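Beta-glucoside kinase (Listeria monocytogenes, PDB 4HTL) catalyses the ATP-dependent phosphorylation of cellobiose to cellobiose-6'-phosphate and may also regulate transcription of the cellobiose-PTS operon. Local coordinates at residues G98-D106 and V286-N294; L129-G137 and L174-V182. All blocks are in the same frame, centred on the assembly; numbering follows the deposited sequence. Where two conformers were deposited one is given.

Interaction 1: residues G98-D106 and V286-N294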
loop_
_atom_site.group_PDB
_atom_site.type_symbol
_atom_site.label_atom_id
_atom_site.label_comp_id
_atom_site.label_asym_id
_atom_site.label_seq_id
_atom_site.Cartn_x
_atom_site.Cartn_y
_atom_site.Cartn_z
ATOM N N GLY A 98 -19.746 3.977 -32.644
ATOM C CA GLY A 98 -19.400 5.352 -33.022
ATOM C C GLY A 98 -19.548 6.372 -31.904
ATOM O O GLY A 98 -19.385 7.585 -32.131
ATOM N N LEU A 99 -19.841 5.873 -30.693
ATOM C CA LEU A 99 -19.988 6.697 -29.498
ATOM C C LEU A 99 -18.706 6.722 -28.715
ATOM O O LEU A 99 -17.948 5.743 -28.752
ATOM C CB LEU A 99 -21.076 6.136 -28.582
ATOM C CG LEU A 99 -22.493 6.204 -29.139
ATOM C CD1 LEU A 99 -23.436 5.485 -28.186
ATOM C CD2 LEU A 99 -22.933 7.654 -29.369
ATOM N N PRO A 100 -18.462 7.821 -27.968
ATOM C CA PRO A 100 -17.315 7.822 -27.046
ATOM C C PRO A 100 -17.495 6.766 -25.955
ATOM O O PRO A 100 -18.626 6.532 -25.492
ATOM C CB PRO A 100 -17.330 9.228 -26.452
ATOM C CG PRO A 100 -18.736 9.707 -26.621
ATOM C CD PRO A 100 -19.245 9.067 -27.881
ATOM N N VAL A 101 -16.384 6.125 -25.583
ATOM C CA VAL A 101 -16.369 5.014 -24.630
ATOM C C VAL A 101 -15.274 5.248 -23.582
ATOM O O VAL A 101 -14.197 5.783 -23.888
ATOM C CB VAL A 101 -16.130 3.658 -25.351
ATOM C CG1 VAL A 101 -16.119 2.497 -24.348
ATOM C CG2 VAL A 101 -17.194 3.444 -26.436
ATOM N N ALA A 102 -15.573 4.888 -22.342
ATOM C CA ALA A 102 -14.581 4.844 -21.291
ATOM C C ALA A 102 -14.704 3.518 -20.536
ATOM O O ALA A 102 -15.781 2.906 -20.437
ATOM C CB ALA A 102 -14.700 6.031 -20.352
ATOM N N ILE A 103 -13.568 3.081 -20.024
ATOM C CA ILE A 103 -13.500 1.850 -19.266
ATOM C C ILE A 103 -12.533 1.999 -18.077
ATOM O O ILE A 103 -11.478 2.659 -18.184
ATOM C CB ILE A 103 -13.089 0.702 -20.170
ATOM C CG1 ILE A 103 -13.114 -0.614 -19.403
ATOM C CG2 ILE A 103 -11.720 0.967 -20.757
ATOM C CD1 ILE A 103 -13.192 -1.800 -20.314
ATOM N N GLU A 104 -12.908 1.389 -16.941
ATOM C CA GLU A 104 -12.103 1.419 -15.719
ATOM C C GLU A 104 -12.379 0.092 -15.001
ATOM O O GLU A 104 -13.384 -0.568 -15.255
ATOM C CB GLU A 104 -12.472 2.639 -14.853
ATOM C CG GLU A 104 -11.761 2.789 -13.482
ATOM C CD GLU A 104 -10.262 2.799 -13.532
ATOM O OE1 GLU A 104 -9.687 3.883 -13.612
ATOM O OE2 GLU A 104 -9.652 1.702 -13.463
ATOM N N ASN A 105 -11.475 -0.323 -14.131
ATOM C CA ASN A 105 -11.610 -1.530 -13.328
ATOM C C ASN A 105 -12.768 -1.445 -12.332
ATOM O O ASN A 105 -13.078 -0.351 -11.846
ATOM C CB ASN A 105 -10.263 -1.761 -12.634
ATOM C CG ASN A 105 -10.360 -2.634 -11.408
ATOM O OD1 ASN A 105 -10.579 -2.134 -10.302
ATOM N ND2 ASN A 105 -10.118 -3.943 -11.588
ATOM N N ASP A 106 -13.367 -2.589 -11.997
ATOM C CA ASP A 106 -14.575 -2.628 -11.174
ATOM C C ASP A 106 -14.410 -2.082 -9.752
ATOM O O ASP A 106 -15.271 -1.343 -9.265
ATOM C CB ASP A 106 -15.236 -4.005 -11.194
ATOM C CG ASP A 106 -14.373 -5.105 -10.653
ATOM O OD1 ASP A 106 -13.157 -4.955 -10.536
ATOM O OD2 ASP A 106 -14.945 -6.153 -10.336
ATOM N N VAL A 286 -19.421 5.864 -14.807
ATOM C CA VAL A 286 -19.849 7.165 -15.287
ATOM C C VAL A 286 -18.924 8.295 -14.871
ATOM O O VAL A 286 -18.545 9.132 -15.702
ATOM C CB VAL A 286 -21.344 7.436 -14.990
ATOM C CG1 VAL A 286 -21.745 8.910 -15.295
ATOM C CG2 VAL A 286 -22.176 6.431 -15.793
ATOM N N TYR A 287 -18.561 8.338 -13.604
ATOM C CA TYR A 287 -17.593 9.312 -13.157
ATOM C C TYR A 287 -16.318 9.289 -13.980
ATOM O O TYR A 287 -15.847 10.352 -14.435
ATOM C CB TYR A 287 -17.299 9.131 -11.683
ATOM C CG TYR A 287 -16.409 10.168 -11.078
ATOM C CD1 TYR A 287 -16.939 11.333 -10.529
ATOM C CD2 TYR A 287 -15.058 9.947 -10.959
ATOM C CE1 TYR A 287 -16.136 12.267 -9.924
ATOM C CE2 TYR A 287 -14.245 10.881 -10.340
ATOM C CZ TYR A 287 -14.804 12.042 -9.834
ATOM O OH TYR A 287 -14.028 12.985 -9.201
ATOM N N HIS A 288 -15.753 8.102 -14.186
ATOM C CA HIS A 288 -14.563 7.984 -15.034
ATOM C C HIS A 288 -14.802 8.514 -16.425
ATOM O O HIS A 288 -13.997 9.276 -16.941
ATOM C CB HIS A 288 -14.083 6.527 -15.064
ATOM C CG HIS A 288 -12.965 6.280 -16.011
ATOM N ND1 HIS A 288 -11.772 6.881 -15.890
ATOM C CD2 HIS A 288 -12.899 5.500 -17.165
ATOM C CE1 HIS A 288 -10.969 6.487 -16.902
ATOM N NE2 HIS A 288 -11.664 5.656 -17.690
ATOM N N PHE A 289 -15.928 8.140 -17.042
ATOM C CA PHE A 289 -16.289 8.620 -18.379
ATOM C C PHE A 289 -16.339 10.141 -18.409
ATOM O O PHE A 289 -15.791 10.765 -19.320
ATOM C CB PHE A 289 -17.668 8.059 -18.791
ATOM C CG PHE A 289 -18.174 8.600 -20.102
ATOM C CD1 PHE A 289 -17.989 7.909 -21.273
ATOM C CD2 PHE A 289 -18.855 9.806 -20.144
ATOM C CE1 PHE A 289 -18.458 8.415 -22.469
ATOM C CE2 PHE A 289 -19.319 10.322 -21.325
ATOM C CZ PHE A 289 -19.114 9.624 -22.496
ATOM N N LEU A 290 -16.976 10.735 -17.389
ATOM C CA LEU A 290 -17.112 12.205 -17.311
ATOM C C LEU A 290 -15.747 12.923 -17.176
ATOM O O LEU A 290 -15.538 13.996 -17.751
ATOM C CB LEU A 290 -18.051 12.606 -16.170
ATOM C CG LEU A 290 -19.542 12.282 -16.366
ATOM C CD1 LEU A 290 -20.322 12.536 -15.086
ATOM C CD2 LEU A 290 -20.185 13.044 -17.535
ATOM N N GLN A 291 -14.822 12.306 -16.443
ATOM C CA GLN A 291 -13.447 12.803 -16.299
ATOM C C GLN A 291 -12.706 12.734 -17.629
ATOM O O GLN A 291 -11.972 13.653 -18.009
ATOM C CB GLN A 291 -12.676 11.976 -15.262
ATOM C CG GLN A 291 -12.985 12.337 -13.811
ATOM C CD GLN A 291 -11.933 11.810 -12.877
ATOM O OE1 GLN A 291 -11.526 10.645 -12.974
ATOM N NE2 GLN A 291 -11.463 12.657 -11.984
ATOM N N GLU A 292 -12.902 11.620 -18.339
ATOM C CA GLU A 292 -12.279 11.414 -19.640
ATOM C C GLU A 292 -12.787 12.400 -20.700
ATOM O O GLU A 292 -11.984 12.878 -21.532
ATOM C CB GLU A 292 -12.458 9.970 -20.127
ATOM C CG GLU A 292 -11.561 8.954 -19.412
ATOM C CD GLU A 292 -10.092 9.163 -19.716
ATOM O OE1 GLU A 292 -9.652 8.832 -20.850
ATOM O OE2 GLU A 292 -9.375 9.665 -18.819
ATOM N N GLU A 293 -14.096 12.685 -20.689
ATOM C CA GLU A 293 -14.625 13.625 -21.665
ATOM C C GLU A 293 -13.984 15.008 -21.518
ATOM O O GLU A 293 -13.837 15.702 -22.514
ATOM C CB GLU A 293 -16.154 13.668 -21.657
ATOM C CG GLU A 293 -16.786 12.427 -22.284
ATOM C CD GLU A 293 -16.439 12.229 -23.756
ATOM O OE1 GLU A 293 -16.825 13.085 -24.586
ATOM O OE2 GLU A 293 -15.793 11.209 -24.086
ATOM N N ASN A 294 -13.572 15.375 -20.306
ATOM C CA ASN A 294 -12.653 16.500 -20.098
ATOM C C ASN A 294 -11.214 15.991 -20.108
ATOM O O ASN A 294 -10.419 16.394 -20.953
ATOM C CB ASN A 294 -12.929 17.182 -18.765
ATOM C CG ASN A 294 -14.325 17.742 -18.683
ATOM O OD1 ASN A 294 -14.768 18.461 -19.580
ATOM N ND2 ASN A 294 -15.033 17.414 -17.606
HETATM O O HOH W 1 -11.283 6.977 -22.390
HETATM O O HOH W 2 -13.773 8.554 -23.073
#
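The imidazole of His-288 carries Glu-104 CB over one face, a CH-pi contact 4.0 Å from CB to the ring centroid and displaced toward the rim, while Ala-102 CB approaches the same ring obliquely. His-288 NE2 comes to 3.0 Å from Ile-103 O. The phenyl ring of Phe-289 turns its edge to the chain of Pro-100 and Val-101, with CE1 3.6 Å from Pro-100 O. Both aromatic side chains have CG anti to the backbone N (chi1 174° and 175°). The methyl of Ala-102 sits between them, 3.6 Å from Phe-289 CA, where the backbones approach closely (Ala-102 CA to Phe-289 CA 5.1 Å). At the outer end, Glu-293 OE2 lies 3.4 Å from Pro-100 CB, and a water lies 2.9 Å from Val-101 O. Glu-104 is fixed by Asn-105 N, which donates to its OE2, by Asn-108, and by a salt bridge to Arg-147. Strand 101-105 is outermost in the mixed sheet that also holds strand 6-11, whose 3-2-1-4-5 order is that of an actin-like ATPase domain, as expected for a ROK kinase. It pairs in parallel with strand 59-64; C-terminal helix 280-293 packs on one face, and helix 89-97 meets Val-101 and Ile-103 on the other.

Interaction 2: residues L129-G137 and L174-V182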
loop_
_atom_site.group_PDB
_atom_site.type_symbol
_atom_site.label_atom_id
_atom_site.label_comp_id
_atom_site.label_asym_id
_atom_site.label_seq_id
_atom_site.Cartn_x
_atom_site.Cartn_y
_atom_site.Cartn_z
ATOM N N LEU A 129 -12.309 -1.431 0.743
ATOM C CA LEU A 129 -12.041 -2.863 0.941
ATOM C C LEU A 129 -13.397 -3.578 0.769
ATOM O O LEU A 129 -14.370 -3.252 1.439
ATOM C CB LEU A 129 -11.470 -3.075 2.318
ATOM C CG LEU A 129 -11.360 -4.531 2.824
ATOM C CD1 LEU A 129 -10.404 -5.363 1.960
ATOM C CD2 LEU A 129 -10.993 -4.554 4.308
ATOM N N THR A 130 -13.444 -4.537 -0.151
ATOM C CA THR A 130 -14.678 -5.299 -0.462
ATOM C C THR A 130 -14.450 -6.738 -0.078
ATOM O O THR A 130 -13.517 -7.339 -0.563
ATOM C CB THR A 130 -15.024 -5.138 -1.937
ATOM O OG1 THR A 130 -15.132 -3.708 -2.239
ATOM C CG2 THR A 130 -16.400 -5.769 -2.235
ATOM N N ILE A 131 -15.320 -7.299 0.763
ATOM C CA ILE A 131 -15.184 -8.662 1.280
ATOM C C ILE A 131 -16.479 -9.450 0.973
ATOM O O ILE A 131 -17.540 -9.160 1.497
ATOM C CB ILE A 131 -14.959 -8.675 2.783
ATOM C CG1 ILE A 131 -13.779 -7.811 3.185
ATOM C CG2 ILE A 131 -14.780 -10.106 3.324
ATOM C CD1 ILE A 131 -13.684 -7.545 4.688
ATOM N N GLY A 132 -16.378 -10.409 0.074
ATOM C CA GLY A 132 -17.512 -11.329 -0.204
ATOM C C GLY A 132 -16.999 -12.726 -0.532
ATOM O O GLY A 132 -16.468 -13.395 0.337
ATOM N N THR A 133 -17.177 -13.161 -1.772
ATOM C CA THR A 133 -16.591 -14.391 -2.238
ATOM C C THR A 133 -15.076 -14.270 -2.370
ATOM O O THR A 133 -14.346 -15.246 -2.118
ATOM C CB THR A 133 -17.254 -14.877 -3.546
ATOM O OG1 THR A 133 -17.025 -13.923 -4.584
ATOM C CG2 THR A 133 -18.743 -15.060 -3.326
ATOM N N GLY A 134 -14.607 -13.095 -2.785
ATOM C CA GLY A 134 -13.195 -12.753 -2.749
ATOM C C GLY A 134 -13.018 -11.391 -2.083
ATOM O O GLY A 134 -13.912 -10.874 -1.418
ATOM N N ILE A 135 -11.829 -10.834 -2.226
ATOM C CA ILE A 135 -11.498 -9.547 -1.676
ATOM C C ILE A 135 -11.146 -8.606 -2.813
ATOM O O ILE A 135 -10.401 -8.970 -3.731
ATOM C CB ILE A 135 -10.286 -9.635 -0.772
ATOM C CG1 ILE A 135 -10.509 -10.676 0.342
ATOM C CG2 ILE A 135 -9.868 -8.294 -0.215
ATOM C CD1 ILE A 135 -11.407 -10.252 1.423
ATOM N N GLY A 136 -11.704 -7.413 -2.739
ATOM C CA GLY A 136 -11.381 -6.313 -3.650
ATOM C C GLY A 136 -10.808 -5.140 -2.901
ATOM O O GLY A 136 -11.068 -4.964 -1.735
ATOM N N GLY A 137 -10.055 -4.322 -3.632
ATOM C CA GLY A 137 -9.439 -3.142 -3.129
ATOM C C GLY A 137 -9.453 -2.033 -4.135
ATOM O O GLY A 137 -9.285 -2.260 -5.338
ATOM N N LEU A 174 -5.456 -13.443 1.958
ATOM C CA LEU A 174 -6.851 -13.110 2.369
ATOM C C LEU A 174 -7.868 -13.705 1.408
ATOM O O LEU A 174 -8.899 -14.226 1.858
ATOM C CB LEU A 174 -7.057 -11.610 2.482
ATOM C CG LEU A 174 -6.310 -10.888 3.628
ATOM C CD1 LEU A 174 -6.355 -9.362 3.447
ATOM C CD2 LEU A 174 -6.835 -11.323 5.025
ATOM N N ASN A 175 -7.572 -13.666 0.098
ATOM C CA ASN A 175 -8.485 -14.246 -0.915
ATOM C C ASN A 175 -8.893 -15.670 -0.608
ATOM O O ASN A 175 -9.989 -16.096 -1.013
ATOM C CB ASN A 175 -7.845 -14.220 -2.294
ATOM C CG ASN A 175 -8.015 -12.882 -3.007
ATOM O OD1 ASN A 175 -9.041 -12.234 -2.855
ATOM N ND2 ASN A 175 -7.047 -12.503 -3.857
ATOM N N GLU A 176 -7.951 -16.431 -0.067
ATOM C CA GLU A 176 -8.167 -17.822 0.250
ATOM C C GLU A 176 -8.306 -18.197 1.711
ATOM O O GLU A 176 -8.529 -19.381 2.018
ATOM C CB GLU A 176 -7.107 -18.694 -0.462
ATOM C CG GLU A 176 -7.058 -18.394 -1.951
ATOM C CD GLU A 176 -6.206 -19.346 -2.787
ATOM O OE1 GLU A 176 -6.209 -20.554 -2.488
ATOM O OE2 GLU A 176 -5.569 -18.858 -3.776
ATOM N N THR A 177 -8.172 -17.232 2.628
ATOM C CA THR A 177 -8.322 -17.504 4.070
ATOM C C THR A 177 -9.434 -16.735 4.749
ATOM O O THR A 177 -9.852 -17.118 5.841
ATOM C CB THR A 177 -7.018 -17.106 4.836
ATOM O OG1 THR A 177 -6.790 -15.698 4.762
ATOM C CG2 THR A 177 -5.809 -17.852 4.231
ATOM N N THR A 178 -9.838 -15.606 4.161
ATOM C CA THR A 178 -10.637 -14.615 4.854
ATOM C C THR A 178 -11.755 -14.016 3.978
ATOM O O THR A 178 -11.689 -12.852 3.561
ATOM C CB THR A 178 -9.728 -13.539 5.454
ATOM O OG1 THR A 178 -8.614 -14.164 6.123
ATOM C CG2 THR A 178 -10.450 -12.584 6.378
ATOM N N THR A 179 -12.760 -14.838 3.660
ATOM C CA THR A 179 -13.874 -14.422 2.800
ATOM C C THR A 179 -15.123 -15.120 3.276
ATOM O O THR A 179 -15.061 -16.127 4.024
ATOM C CB THR A 179 -13.664 -14.772 1.296
ATOM O OG1 THR A 179 -13.767 -16.180 1.098
ATOM C CG2 THR A 179 -12.259 -14.284 0.777
HETATM N N MSE A 180 -16.266 -14.619 2.819
HETATM C CA MSE A 180 -17.548 -15.271 3.125
HETATM C C MSE A 180 -17.610 -16.716 2.557
HETATM O O MSE A 180 -18.183 -17.622 3.188
HETATM C CB MSE A 180 -18.682 -14.437 2.593
HETATM C CG MSE A 180 -18.747 -13.004 3.234
HETATM SE SE MSE A 180 -19.156 -12.903 5.147
HETATM C CE MSE A 180 -21.053 -13.196 4.946
ATOM N N LEU A 181 -17.019 -16.921 1.375
ATOM C CA LEU A 181 -16.890 -18.250 0.783
ATOM C C LEU A 181 -16.049 -19.191 1.643
ATOM O O LEU A 181 -16.451 -20.334 1.881
ATOM C CB LEU A 181 -16.326 -18.192 -0.629
ATOM C CG LEU A 181 -16.111 -19.538 -1.362
ATOM C CD1 LEU A 181 -17.375 -20.431 -1.413
ATOM C CD2 LEU A 181 -15.536 -19.252 -2.763
ATOM N N VAL A 182 -14.907 -18.711 2.144
ATOM C CA VAL A 182 -14.053 -19.526 2.979
ATOM C C VAL A 182 -14.835 -19.924 4.246
ATOM O O VAL A 182 -14.730 -21.068 4.703
ATOM C CB VAL A 182 -12.722 -18.796 3.321
ATOM C CG1 VAL A 182 -12.016 -19.499 4.481
ATOM C CG2 VAL A 182 -11.872 -18.701 2.075
HETATM O O HOH W 3 -12.463 -17.226 -1.091
HETATM O O HOH W 4 -10.281 -10.860 -5.430
#
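Met-180 N, at the start of helix 180-191, donates to Gly-132 O over 2.8 Å, the N-H...O angle bent to 135° and the donor tilted 19° from the carbonyl plane. Asn-175 OD1 accepts from Ile-135 N at 3.2 Å, the donor nitrogen lying nearly on the extension of the side-chain C=O. A water donates to Thr-133 O and to Asn-175 O and accepts from Thr-179 OG1, so this hydroxyl points its proton at the water; it also accepts from Val-182 N, capping the helix as its N-cap residue. Strands 126-131 and 135-141 form an antiparallel hairpin, and its glycine-rich turn, Gly-132 to Gly-134, belongs to the actin-like ATPase fold of ROK kinases; the Thr-133 side chain lies about 7 Å from Gly-13, part of the ATP site inferred by similarity. Around these bonds Thr-179 CB packs on Gly-132 O, and its methyl reaches Gly-134 CA. With CG1 beside its own backbone N (chi1 -56°), Ile-135 sets CG1 4.2 Å from Leu-174 CB, and the further turn at chi2 (-75°) carries CD1 to 3.4 Å from Thr-178 O. Farther in, Ile-131 and Thr-178 both touch Ile-225 of helix 212-236.

Interaction 1 and interaction 2 lie on opposite sides of the chain's centre, about 28 Å apart between centres, and share no helix or strand. Each involves one of the two mixed five-stranded sheets of the actin-like fold: the first sets the last helix of the chain against an edge strand, the second joins a hairpin turn to the short helix 174-177 and the start of helix 180-191. The contact of 98-106 with 286-294 is the more buried and rests chiefly on aromatic and aliphatic packing, with water at its outer end. That of 129-137 with 174-182 is only partly buried and depends on a backbone-backbone hydrogen bond, one from backbone to an asparagine side chain, and a bridging water.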